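Local coordinates for protein tautomerase (Advenella mimigardefordensis DPN7, PDB 6VVW) that is a member of the tautomerase (MIF-clan) family, built from two beta-alpha-beta units whose strands share one sheet and assembled as a trimer, at residues A[2-7]-A[39-44]; A[8-13]-A[45-50]; A[26-31]-A[78-83]; A[67-72]-A[106-111]. All coordinates share one frame; numbering follows the deposited sequence.

Contact 1: A[2-7]-A[39-44]; sequences PILQVQ and IRISLH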
loop_
_atom_site.group_PDB
_atom_site.type_symbol
_atom_site.label_atom_id
_atom_site.label_comp_id
_atom_site.label_asym_id
_atom_site.label_seq_id
_atom_site.Cartn_x
_atom_site.Cartn_y
_atom_site.Cartn_z
ATOM N N PRO A 2 6.761 -9.008 -10.163
ATOM C CA PRO A 2 6.558 -8.326 -8.886
ATOM C C PRO A 2 6.091 -6.897 -9.058
ATOM O O PRO A 2 6.885 -6.039 -9.403
ATOM C CB PRO A 2 7.947 -8.341 -8.256
ATOM C CG PRO A 2 8.687 -9.333 -8.966
ATOM C CD PRO A 2 8.150 -9.432 -10.331
ATOM N N ILE A 3 4.821 -6.611 -8.829
ATOM C CA ILE A 3 4.409 -5.227 -8.957
ATOM C C ILE A 3 4.984 -4.433 -7.795
ATOM O O ILE A 3 5.141 -4.936 -6.681
ATOM C CB ILE A 3 2.881 -5.128 -9.022
ATOM C CG1 ILE A 3 2.295 -5.044 -7.635
ATOM C CG2 ILE A 3 2.339 -6.350 -9.702
ATOM C CD1 ILE A 3 0.858 -4.867 -7.667
ATOM N N LEU A 4 5.348 -3.193 -8.060
ATOM C CA LEU A 4 6.028 -2.368 -7.079
ATOM C C LEU A 4 5.286 -1.059 -6.966
ATOM O O LEU A 4 4.781 -0.539 -7.961
ATOM C CB LEU A 4 7.479 -2.110 -7.462
ATOM C CG LEU A 4 8.527 -3.017 -6.824
ATOM C CD1 LEU A 4 8.536 -4.410 -7.439
ATOM C CD2 LEU A 4 9.872 -2.378 -7.018
ATOM N N GLN A 5 5.161 -0.573 -5.741
ATOM C CA GLN A 5 4.679 0.772 -5.490
ATOM C C GLN A 5 5.731 1.425 -4.628
ATOM O O GLN A 5 6.329 0.760 -3.778
ATOM C CB GLN A 5 3.301 0.789 -4.789
ATOM C CG GLN A 5 2.263 -0.055 -5.481
ATOM C CD GLN A 5 0.876 0.118 -4.904
ATOM O OE1 GLN A 5 0.697 0.753 -3.861
ATOM N NE2 GLN A 5 -0.126 -0.424 -5.595
ATOM N N VAL A 6 5.970 2.712 -4.863
ATOM C CA VAL A 6 7.128 3.411 -4.311
ATOM C C VAL A 6 6.705 4.793 -3.851
ATOM O O VAL A 6 6.077 5.535 -4.613
ATOM C CB VAL A 6 8.260 3.551 -5.345
ATOM C CG1 VAL A 6 9.525 3.962 -4.658
ATOM C CG2 VAL A 6 8.444 2.281 -6.146
ATOM N N GLN A 7 7.082 5.163 -2.628
ATOM C CA GLN A 7 6.944 6.534 -2.158
ATOM C C GLN A 7 8.327 7.151 -2.053
ATOM O O GLN A 7 9.187 6.632 -1.336
ATOM C CB GLN A 7 6.233 6.589 -0.813
ATOM C CG GLN A 7 4.756 6.330 -0.920
ATOM C CD GLN A 7 4.053 6.218 0.431
ATOM O OE1 GLN A 7 4.660 6.402 1.492
ATOM N NE2 GLN A 7 2.748 5.915 0.391
ATOM N N ILE A 39 6.183 -7.794 -14.119
ATOM C CA ILE A 39 6.608 -6.703 -13.267
ATOM C C ILE A 39 5.860 -5.452 -13.659
ATOM O O ILE A 39 5.571 -5.225 -14.836
ATOM C CB ILE A 39 8.121 -6.487 -13.388
ATOM C CG1 ILE A 39 8.841 -7.840 -13.342
ATOM C CG2 ILE A 39 8.581 -5.520 -12.316
ATOM C CD1 ILE A 39 10.126 -7.899 -14.145
ATOM N N ARG A 40 5.525 -4.646 -12.664
ATOM C CA ARG A 40 5.176 -3.258 -12.871
ATOM C C ARG A 40 5.788 -2.473 -11.731
ATOM O O ARG A 40 6.200 -3.036 -10.717
ATOM C CB ARG A 40 3.652 -3.039 -12.950
ATOM C CG ARG A 40 2.826 -4.073 -12.226
ATOM C CD ARG A 40 1.338 -3.769 -12.269
ATOM N NE ARG A 40 0.730 -4.251 -13.504
ATOM C CZ ARG A 40 -0.544 -4.076 -13.853
ATOM N NH1 ARG A 40 -1.396 -3.409 -13.082
ATOM N NH2 ARG A 40 -0.968 -4.556 -15.007
ATOM N N ILE A 41 5.901 -1.166 -11.917
ATOM C CA ILE A 41 6.432 -0.296 -10.877
ATOM C C ILE A 41 5.680 1.009 -10.956
ATOM O O ILE A 41 5.496 1.555 -12.047
ATOM C CB ILE A 41 7.940 -0.043 -11.040
ATOM C CG1 ILE A 41 8.721 -1.328 -10.796
ATOM C CG2 ILE A 41 8.380 1.021 -10.076
ATOM C CD1 ILE A 41 10.081 -1.352 -11.424
ATOM N N SER A 42 5.254 1.520 -9.813
ATOM C CA SER A 42 4.508 2.768 -9.759
ATOM C C SER A 42 5.197 3.716 -8.795
ATOM O O SER A 42 5.440 3.352 -7.643
ATOM C CB SER A 42 3.081 2.512 -9.309
ATOM O OG SER A 42 2.959 2.672 -7.908
ATOM N N LEU A 43 5.483 4.937 -9.236
ATOM C CA LEU A 43 6.076 5.929 -8.351
ATOM C C LEU A 43 5.054 6.989 -7.964
ATOM O O LEU A 43 4.321 7.493 -8.822
ATOM C CB LEU A 43 7.291 6.591 -9.008
ATOM C CG LEU A 43 7.996 7.563 -8.066
ATOM C CD1 LEU A 43 8.352 6.770 -6.851
ATOM C CD2 LEU A 43 9.251 8.111 -8.667
ATOM N N HIS A 44 5.035 7.351 -6.670
ATOM C CA HIS A 44 4.054 8.284 -6.104
ATOM C C HIS A 44 4.775 9.221 -5.142
ATOM O O HIS A 44 4.908 8.904 -3.957
ATOM C CB HIS A 44 2.950 7.511 -5.405
ATOM C CG HIS A 44 2.158 8.306 -4.411
ATOM N ND1 HIS A 44 1.869 9.646 -4.573
ATOM C CD2 HIS A 44 1.568 7.934 -3.248
ATOM C CE1 HIS A 44 1.139 10.065 -3.553
ATOM N NE2 HIS A 44 0.952 9.049 -2.730
#
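With CG1 of Val6 held opposite the backbone N (chi1 -166°), its CG2 lies back beside that N and meets CG2 of Ile41 at 4.1 Å. Leu43, whose CG also turns from its own N (chi1 -176°), brings CD1 obliquely to 3.6 Å from Val6 CB. The pairs belong to the parallel strands 3-8 and 40-43, which with helix 16-30 make the first beta-alpha-beta unit of the tautomerase fold. On the same face Leu4 and Ile41 stand side by side, Leu4 CB 3.6 Å from Ile41 CG1, beneath Leu21, Ala24 and Ile28 of that helix. The other face is more polar. Arg40 lays its CG along Ile3 CB at 3.4 Å, then carries its guanidinium to Cys98 O of the second subunit. Ser42 OG rests 3.5 Å from Gln5 CA and is hydrogen-bonded to Gln7 OE1 of the second subunit. Between the faces the backbones are laced in both directions: Ser42 N meets Leu4 O at 2.8 Å, while the bonds from Leu4 N to Arg40 O and Val6 N to Ser42 O are weak. The last rung runs from His44 N to Val6 O at 2.9 Å.

Contact 2: A[8-13]-A[45-50]; sequences VTAGRS and EIEQQD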
loop_
_atom_site.group_PDB
_atom_site.type_symbol
_atom_site.label_atom_id
_atom_site.label_comp_id
_atom_site.label_asym_id
_atom_site.label_seq_id
_atom_site.Cartn_x
_atom_site.Cartn_y
_atom_site.Cartn_z
ATOM N N VAL A 8 8.545 8.248 -2.777
ATOM C CA VAL A 8 9.774 9.019 -2.666
ATOM C C VAL A 8 9.425 10.407 -2.160
ATOM O O VAL A 8 8.346 10.918 -2.449
ATOM C CB VAL A 8 10.502 9.107 -4.017
ATOM C CG1 VAL A 8 9.567 9.641 -5.060
ATOM C CG2 VAL A 8 11.734 9.986 -3.895
ATOM N N THR A 9 10.324 11.019 -1.402
ATOM C CA THR A 9 10.126 12.425 -1.065
ATOM C C THR A 9 9.992 13.227 -2.363
ATOM O O THR A 9 10.667 12.945 -3.358
ATOM C CB THR A 9 11.290 12.942 -0.203
ATOM O OG1 THR A 9 10.857 14.045 0.598
ATOM C CG2 THR A 9 12.437 13.434 -1.045
ATOM N N ALA A 10 9.066 14.186 -2.389
ATOM C CA ALA A 10 8.797 14.876 -3.642
ATOM C C ALA A 10 9.988 15.729 -4.068
ATOM O O ALA A 10 10.821 16.135 -3.246
ATOM C CB ALA A 10 7.558 15.759 -3.510
ATOM N N GLY A 11 10.067 16.001 -5.377
ATOM C CA GLY A 11 10.913 17.079 -5.872
ATOM C C GLY A 11 11.987 16.719 -6.875
ATOM O O GLY A 11 13.080 17.284 -6.845
ATOM N N ARG A 12 11.705 15.788 -7.774
ATOM C CA ARG A 12 12.709 15.282 -8.693
ATOM C C ARG A 12 12.295 15.589 -10.123
ATOM O O ARG A 12 11.112 15.738 -10.424
ATOM C CB ARG A 12 12.907 13.758 -8.545
ATOM C CG ARG A 12 12.951 13.222 -7.133
ATOM C CD ARG A 12 14.324 13.370 -6.504
ATOM N NE ARG A 12 14.204 13.690 -5.083
ATOM C CZ ARG A 12 15.139 13.428 -4.170
ATOM N NH1 ARG A 12 16.275 12.843 -4.523
ATOM N NH2 ARG A 12 14.942 13.751 -2.899
ATOM N N SER A 13 13.280 15.651 -11.007
ATOM C CA SER A 13 12.958 15.714 -12.420
ATOM C C SER A 13 12.424 14.384 -12.914
ATOM O O SER A 13 12.674 13.331 -12.332
ATOM C CB SER A 13 14.170 16.057 -13.266
ATOM O OG SER A 13 13.958 15.515 -14.552
ATOM N N GLU A 45 5.212 10.378 -5.640
ATOM C CA GLU A 45 6.012 11.269 -4.815
ATOM C C GLU A 45 5.177 11.887 -3.706
ATOM O O GLU A 45 3.970 12.081 -3.829
ATOM C CB GLU A 45 6.636 12.395 -5.626
ATOM C CG GLU A 45 6.808 12.140 -7.101
ATOM C CD GLU A 45 7.403 13.350 -7.796
ATOM O OE1 GLU A 45 8.118 14.116 -7.123
ATOM O OE2 GLU A 45 7.181 13.524 -9.012
ATOM N N ILE A 46 5.854 12.234 -2.623
ATOM C CA ILE A 46 5.223 12.625 -1.377
ATOM C C ILE A 46 5.794 13.970 -0.969
ATOM O O ILE A 46 7.014 14.165 -0.990
ATOM C CB ILE A 46 5.461 11.583 -0.271
ATOM C CG1 ILE A 46 4.791 10.259 -0.627
ATOM C CG2 ILE A 46 4.923 12.086 1.031
ATOM C CD1 ILE A 46 4.430 9.456 0.573
ATOM N N GLU A 47 4.918 14.896 -0.612
ATOM C CA GLU A 47 5.375 16.215 -0.229
ATOM C C GLU A 47 6.044 16.159 1.129
ATOM O O GLU A 47 5.610 15.430 2.024
ATOM C CB GLU A 47 4.206 17.200 -0.169
ATOM C CG GLU A 47 4.108 18.143 -1.334
ATOM C CD GLU A 47 5.379 18.938 -1.549
ATOM O OE1 GLU A 47 6.098 19.215 -0.564
ATOM O OE2 GLU A 47 5.653 19.287 -2.713
ATOM N N GLN A 48 7.094 16.968 1.289
ATOM C CA GLN A 48 7.520 17.344 2.626
ATOM C C GLN A 48 6.286 17.872 3.343
ATOM O O GLN A 48 5.259 18.131 2.708
ATOM C CB GLN A 48 8.649 18.370 2.572
ATOM C CG GLN A 48 9.626 18.134 1.426
ATOM C CD GLN A 48 11.066 18.504 1.756
ATOM O OE1 GLN A 48 11.327 19.466 2.472
ATOM N NE2 GLN A 48 12.018 17.723 1.229
ATOM N N GLN A 49 6.344 17.969 4.661
ATOM C CA GLN A 49 5.171 18.178 5.510
ATOM C C GLN A 49 3.965 17.326 5.112
ATOM O O GLN A 49 2.843 17.576 5.561
ATOM C CB GLN A 49 4.812 19.671 5.571
ATOM C CG GLN A 49 4.235 20.303 4.329
ATOM C CD GLN A 49 4.812 21.685 4.106
ATOM O OE1 GLN A 49 4.322 22.665 4.661
ATOM N NE2 GLN A 49 5.878 21.765 3.307
ATOM N N ASP A 50 4.186 16.309 4.280
ATOM C CA ASP A 50 3.267 15.189 4.141
ATOM C C ASP A 50 3.961 13.869 4.460
ATOM O O ASP A 50 3.396 12.802 4.179
ATOM C CB ASP A 50 2.665 15.130 2.729
ATOM C CG ASP A 50 1.737 16.292 2.433
ATOM O OD1 ASP A 50 1.919 17.379 3.014
ATOM O OD2 ASP A 50 0.819 16.121 1.612
#
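Glu45 and Val8 lie side by side and point the same way, the CG1 methyl of Val8 passing 4.1 Å from Glu45 CB. Beyond its CG the glutamate is extended, and this carries the carboxylate past Ala10 to the turn at Gly11. There OE1 accepts the N-H of Gly11 at 3.2 Å, in a nearly straight bond (169°) that arrives close to the line of the C-O bond. The second oxygen faces elsewhere: OE2 makes a salt bridge with Lys17 of the helix that follows. Gly11 has a positive phi (122°) that leaves no room for a CB beside the preceding carbonyl, so the turn itself calls for glycine.

Alongside, the two loops continue the parallel strand pairing a step further. Ile46 N gives a hydrogen bond of 2.8 Å to Val8 O. CB of Ile46 lies 3.7 Å from Val8 O. Ala10 N returns a bond to Ile46 O, although its modelled length is too short to be taken literally. Farther along, Thr9 crosses Gln48 with OG1 and NE2 3.9 Å apart, a loose touch, and Glu47 OE2 rests 4.1 Å from the Ala10 methyl.

Arg12 takes its charge away from Glu45, to a salt bridge with Glu60 and the carbonyl of Asp93. Each oxygen of the Glu45 carboxylate therefore has a donor of its own, one a loop amide and the other a lysine, an arrangement likely to favour the ionised acid and to tie both loops to helix 16-30.

Contact 3: A[26-31]-A[78-83]; sequences KVIEQT and ANFLAA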
loop_
_atom_site.group_PDB
_atom_site.type_symbol
_atom_site.label_atom_id
_atom_site.label_comp_id
_atom_site.label_asym_id
_atom_site.label_seq_id
_atom_site.Cartn_x
_atom_site.Cartn_y
_atom_site.Cartn_z
ATOM N N LYS A 26 14.588 -3.095 -15.073
ATOM C CA LYS A 26 15.719 -3.892 -15.538
ATOM C C LYS A 26 16.402 -4.643 -14.396
ATOM O O LYS A 26 16.971 -5.723 -14.610
ATOM C CB LYS A 26 16.713 -2.988 -16.267
ATOM C CG LYS A 26 17.703 -3.721 -17.154
ATOM C CD LYS A 26 17.300 -3.724 -18.630
ATOM C CE LYS A 26 18.513 -4.116 -19.501
ATOM N NZ LYS A 26 18.283 -4.032 -20.979
ATOM N N VAL A 27 16.341 -4.099 -13.179
ATOM C CA VAL A 27 16.913 -4.761 -12.013
ATOM C C VAL A 27 15.939 -5.788 -11.462
ATOM O O VAL A 27 16.366 -6.777 -10.840
ATOM C CB VAL A 27 17.306 -3.727 -10.938
ATOM C CG1 VAL A 27 17.264 -4.309 -9.542
ATOM C CG2 VAL A 27 18.690 -3.191 -11.189
ATOM N N ILE A 28 14.639 -5.616 -11.717
ATOM C CA ILE A 28 13.688 -6.615 -11.256
ATOM C C ILE A 28 13.779 -7.871 -12.114
ATOM O O ILE A 28 13.713 -8.990 -11.595
ATOM C CB ILE A 28 12.271 -6.041 -11.207
ATOM C CG1 ILE A 28 12.182 -5.066 -10.046
ATOM C CG2 ILE A 28 11.317 -7.136 -10.925
ATOM C CD1 ILE A 28 10.817 -4.617 -9.756
ATOM N N GLU A 29 13.973 -7.724 -13.425
ATOM C CA GLU A 29 14.410 -8.876 -14.199
ATOM C C GLU A 29 15.742 -9.385 -13.674
ATOM O O GLU A 29 15.887 -10.557 -13.314
ATOM C CB GLU A 29 14.593 -8.536 -15.668
ATOM C CG GLU A 29 13.743 -7.481 -16.275
ATOM C CD GLU A 29 14.411 -6.968 -17.536
ATOM O OE1 GLU A 29 15.477 -6.334 -17.407
ATOM O OE2 GLU A 29 13.916 -7.270 -18.654
ATOM N N GLN A 30 16.738 -8.503 -13.632
ATOM C CA GLN A 30 18.099 -8.868 -13.266
ATOM C C GLN A 30 18.152 -9.589 -11.929
ATOM O O GLN A 30 19.188 -10.157 -11.562
ATOM C CB GLN A 30 18.980 -7.620 -13.219
ATOM C CG GLN A 30 19.718 -7.324 -14.506
ATOM C CD GLN A 30 20.808 -6.315 -14.297
ATOM O OE1 GLN A 30 20.884 -5.678 -13.252
ATOM N NE2 GLN A 30 21.683 -6.181 -15.276
ATOM N N THR A 31 17.038 -9.566 -11.199
ATOM C CA THR A 31 16.891 -10.199 -9.890
ATOM C C THR A 31 16.076 -11.482 -9.965
ATOM O O THR A 31 15.207 -11.717 -9.123
ATOM C CB THR A 31 16.254 -9.221 -8.922
ATOM O OG1 THR A 31 15.272 -8.463 -9.643
ATOM C CG2 THR A 31 17.321 -8.292 -8.328
ATOM N N ALA A 78 17.003 -10.999 -0.649
ATOM C CA ALA A 78 18.172 -10.256 -0.209
ATOM C C ALA A 78 18.923 -9.639 -1.370
ATOM O O ALA A 78 19.692 -8.700 -1.166
ATOM C CB ALA A 78 19.114 -11.172 0.570
ATOM N N ASN A 79 18.737 -10.144 -2.582
ATOM C CA ASN A 79 19.471 -9.568 -3.688
ATOM C C ASN A 79 18.727 -8.389 -4.285
ATOM O O ASN A 79 19.338 -7.337 -4.532
ATOM C CB ASN A 79 19.749 -10.637 -4.742
ATOM C CG ASN A 79 20.953 -11.486 -4.395
ATOM O OD1 ASN A 79 21.330 -11.600 -3.226
ATOM N ND2 ASN A 79 21.579 -12.076 -5.408
ATOM N N PHE A 80 17.419 -8.561 -4.512
ATOM C CA PHE A 80 16.520 -7.449 -4.788
ATOM C C PHE A 80 16.865 -6.248 -3.936
ATOM O O PHE A 80 17.111 -5.152 -4.441
ATOM C CB PHE A 80 15.079 -7.823 -4.478
ATOM C CG PHE A 80 14.419 -8.655 -5.505
ATOM C CD1 PHE A 80 14.707 -9.998 -5.614
ATOM C CD2 PHE A 80 13.455 -8.120 -6.315
ATOM C CE1 PHE A 80 14.061 -10.780 -6.534
ATOM C CE2 PHE A 80 12.806 -8.897 -7.242
ATOM C CZ PHE A 80 13.109 -10.229 -7.359
ATOM N N LEU A 81 16.846 -6.453 -2.621
ATOM C CA LEU A 81 17.000 -5.337 -1.697
ATOM C C LEU A 81 18.280 -4.554 -1.961
ATOM O O LEU A 81 18.279 -3.316 -1.939
ATOM C CB LEU A 81 16.960 -5.860 -0.261
ATOM C CG LEU A 81 15.728 -6.726 -0.031
ATOM C CD1 LEU A 81 15.603 -7.211 1.408
ATOM C CD2 LEU A 81 14.525 -5.928 -0.437
ATOM N N ALA A 82 19.377 -5.258 -2.239
ATOM C CA ALA A 82 20.671 -4.599 -2.389
ATOM C C ALA A 82 20.780 -3.877 -3.728
ATOM O O ALA A 82 21.249 -2.731 -3.792
ATOM C CB ALA A 82 21.785 -5.631 -2.238
ATOM N N ALA A 83 20.352 -4.523 -4.815
ATOM C CA ALA A 83 20.447 -3.845 -6.103
ATOM C C ALA A 83 19.417 -2.736 -6.237
ATOM O O ALA A 83 19.641 -1.781 -6.978
ATOM C CB ALA A 83 20.285 -4.836 -7.246
#
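Thr31 sets its CB over the centre of one face of the Phe80 ring, 3.5 Å from the ring centroid and only 9° off the normal, a CH-pi contact at the end of helix 16-30. The hydroxyl sits over the same face nearer the rim, with OG1 3.5 Å from Phe80 CE2, while CG2 reaches back to 3.7 Å from Phe80 CA. A chi1 of 37° sets OG1 between its own backbone N and carbonyl carbon, turned back into the last turn toward the carbonyl oxygens of Val27 and Ile28. Ile28 adds its CG2 obliquely, 4.3 Å from Phe80 CE2. One turn along, the Val27 CG1 methyl meets the Ala83 methyl at 3.8 Å, and Val27 also touches Ile84 and Thr87.

Pairing Val27 with Ala83 and Thr31 with Phe80 shows the two helices running in opposite senses. Ile28 rests on Pro2, Ile39 and Leu4 at the near end of strands 3-8 and 40-43, and Leu81 on Thr101 and Leu103 of strand 99-106. Two antiparallel helices packed together over one face of a four-stranded sheet are the hallmark of the tautomerase (MIF-like) fold.

Contact 4: A[67-72]-A[106-111]; sequences FLLAGR and IAPEHM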
loop_
_atom_site.group_PDB
_atom_site.type_symbol
_atom_site.label_atom_id
_atom_site.label_comp_id
_atom_site.label_asym_id
_atom_site.label_seq_id
_atom_site.Cartn_x
_atom_site.Cartn_y
_atom_site.Cartn_z
ATOM N N PHE A 67 5.337 -6.430 -4.254
ATOM C CA PHE A 67 4.483 -7.595 -4.262
ATOM C C PHE A 67 5.031 -8.590 -5.272
ATOM O O PHE A 67 5.098 -8.292 -6.470
ATOM C CB PHE A 67 3.052 -7.191 -4.593
ATOM C CG PHE A 67 2.443 -6.280 -3.574
ATOM C CD1 PHE A 67 1.756 -6.790 -2.493
ATOM C CD2 PHE A 67 2.560 -4.910 -3.693
ATOM C CE1 PHE A 67 1.195 -5.947 -1.545
ATOM C CE2 PHE A 67 2.007 -4.069 -2.752
ATOM C CZ PHE A 67 1.320 -4.587 -1.676
ATOM N N LEU A 68 5.453 -9.761 -4.780
ATOM C CA LEU A 68 6.021 -10.804 -5.623
ATOM C C LEU A 68 5.254 -12.090 -5.375
ATOM O O LEU A 68 4.541 -12.199 -4.394
ATOM C CB LEU A 68 7.494 -10.995 -5.331
ATOM C CG LEU A 68 8.307 -9.724 -5.124
ATOM C CD1 LEU A 68 8.287 -9.251 -3.666
ATOM C CD2 LEU A 68 9.713 -9.993 -5.562
ATOM N N LEU A 69 5.379 -13.061 -6.267
ATOM C CA LEU A 69 4.720 -14.355 -6.075
ATOM C C LEU A 69 5.577 -15.255 -5.190
ATOM O O LEU A 69 6.714 -15.578 -5.547
ATOM C CB LEU A 69 4.470 -15.040 -7.415
ATOM C CG LEU A 69 3.198 -14.635 -8.150
ATOM C CD1 LEU A 69 3.415 -14.781 -9.645
ATOM C CD2 LEU A 69 2.005 -15.445 -7.686
ATOM N N ALA A 70 5.010 -15.712 -4.073
ATOM C CA ALA A 70 5.754 -16.506 -3.099
ATOM C C ALA A 70 6.459 -17.688 -3.734
ATOM O O ALA A 70 6.170 -18.062 -4.877
ATOM C CB ALA A 70 4.846 -17.019 -1.982
ATOM N N GLY A 71 7.391 -18.271 -2.997
ATOM C CA GLY A 71 8.213 -19.333 -3.516
ATOM C C GLY A 71 9.636 -18.966 -3.846
ATOM O O GLY A 71 10.312 -19.757 -4.518
ATOM N N ARG A 72 10.114 -17.806 -3.396
ATOM C CA ARG A 72 11.434 -17.290 -3.741
ATOM C C ARG A 72 12.308 -17.256 -2.492
ATOM O O ARG A 72 11.824 -17.288 -1.362
ATOM C CB ARG A 72 11.357 -15.882 -4.367
ATOM C CG ARG A 72 10.859 -15.751 -5.850
ATOM C CD ARG A 72 11.007 -14.274 -6.401
ATOM N NE ARG A 72 10.063 -13.907 -7.475
ATOM C CZ ARG A 72 8.756 -13.704 -7.289
ATOM N NH1 ARG A 72 8.256 -13.854 -6.079
ATOM N NH2 ARG A 72 7.941 -13.365 -8.294
ATOM N N ILE A 106 3.216 -13.206 -2.162
ATOM C CA ILE A 106 1.810 -13.535 -2.351
ATOM C C ILE A 106 1.693 -14.945 -2.918
ATOM O O ILE A 106 2.546 -15.427 -3.680
ATOM C CB ILE A 106 1.100 -12.512 -3.271
ATOM C CG1 ILE A 106 -0.267 -12.145 -2.717
ATOM C CG2 ILE A 106 0.908 -13.069 -4.692
ATOM C CD1 ILE A 106 -1.245 -11.694 -3.796
ATOM N N ALA A 107 0.707 -15.556 -2.564
ATOM C CA ALA A 107 0.409 -16.921 -2.930
ATOM C C ALA A 107 -0.329 -16.940 -4.254
ATOM O O ALA A 107 -1.067 -16.009 -4.566
ATOM C CB ALA A 107 -0.449 -17.581 -1.848
ATOM N N PRO A 108 -0.144 -17.992 -5.042
ATOM C CA PRO A 108 -0.639 -17.962 -6.415
ATOM C C PRO A 108 -2.143 -17.898 -6.524
ATOM O O PRO A 108 -2.650 -17.460 -7.566
ATOM C CB PRO A 108 -0.074 -19.254 -7.001
ATOM C CG PRO A 108 1.193 -19.468 -6.223
ATOM C CD PRO A 108 0.828 -19.079 -4.832
ATOM N N GLU A 109 -2.873 -18.316 -5.492
ATOM C CA GLU A 109 -4.328 -18.229 -5.458
ATOM C C GLU A 109 -4.824 -16.898 -4.941
ATOM O O GLU A 109 -6.036 -16.658 -4.959
ATOM C CB GLU A 109 -4.934 -19.313 -4.560
ATOM C CG GLU A 109 -4.396 -20.683 -4.800
ATOM C CD GLU A 109 -3.245 -20.974 -3.913
ATOM O OE1 GLU A 109 -3.202 -20.384 -2.820
ATOM O OE2 GLU A 109 -2.383 -21.788 -4.303
ATOM N N HIS A 110 -3.935 -16.053 -4.437
ATOM C CA HIS A 110 -4.346 -14.793 -3.848
ATOM C C HIS A 110 -3.934 -13.588 -4.681
ATOM O O HIS A 110 -4.164 -12.457 -4.259
ATOM C CB HIS A 110 -3.789 -14.690 -2.436
ATOM C CG HIS A 110 -4.429 -15.647 -1.488
ATOM N ND1 HIS A 110 -3.799 -16.120 -0.358
ATOM C CD2 HIS A 110 -5.645 -16.237 -1.514
ATOM C CE1 HIS A 110 -4.606 -16.948 0.281
ATOM N NE2 HIS A 110 -5.731 -17.041 -0.405
ATOM N N MET A 111 -3.349 -13.794 -5.848
ATOM C CA MET A 111 -3.054 -12.703 -6.762
ATOM C C MET A 111 -3.978 -12.828 -7.953
ATOM O O MET A 111 -3.987 -13.861 -8.627
ATOM C CB MET A 111 -1.602 -12.721 -7.221
ATOM C CG MET A 111 -1.078 -11.327 -7.462
ATOM S SD MET A 111 0.652 -11.321 -7.895
ATOM C CE MET A 111 1.310 -10.000 -6.894
#
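Leu69 reaches across to Ile106 and Pro108 with a single methyl, CD2, which lies 4.0 Å from Ile106 CG2 and 3.9 Å from Pro108 CA. Its CG meets the sulfur of Met111 at 4.2 Å, the two side chains crossing at a slant. Met111 is bent about its last torsion (chi3 -135°), and this takes CE under the strand to Phe67 CB, 4.0 Å away. Two backbone bonds run beside this apolar cluster. Ile106 N gives a nearly linear bond (174°) to Leu68 O at 2.8 Å, and Ala70 N returns one to Ile106 O, modelled doubtfully short. Together they flank Leu69 and pair it with Ile106 in parallel fashion. The methyl of Ala70 closes over the same oxygen.

What brings Met111 back beneath the strand is a type I beta-turn over Ala107 to His110, held by the bond from His110 N to Ala107 O at 2.9 Å. Farther out, the Phe67 backbone is tied to Ile3 of the adjoining strand, and the Phe67 side chain rests on Ile104 of both its own chain and the second subunit. Met111 pairs through its backbone with Ala119 and joins an antiparallel ladder with a strand of the second subunit, whose Leu103 packs on Ile106. The contact thus closes the second beta-alpha-beta unit, strands 62-69 and 99-106 joined through helix 74-92, and passes into the sheet that runs on across the subunit interface, as in trimers of the tautomerase superfamily.

Overall arrangement
Contact 1 is the buried centre: strands 3-8 and 40-43 pair there with an apolar face toward helix 16-30 and a more polar one toward the second subunit. Contact 2 extends the same two strands into partly buried loops, where an acid and loop amides take over from packing. Contact 3 lies above the sheet and is mainly side-chain packing; Ile28 joins it to contact 1, and Phe80, against Leu68, to contact 4. Contact 4 repeats, in the second unit, the pattern of contact 2, at the exit of two parallel strands, with apolar side chains where contact 2 has a carboxylate. Contacts 2 and 4 mark opposite ends, their centres about 30 Å apart.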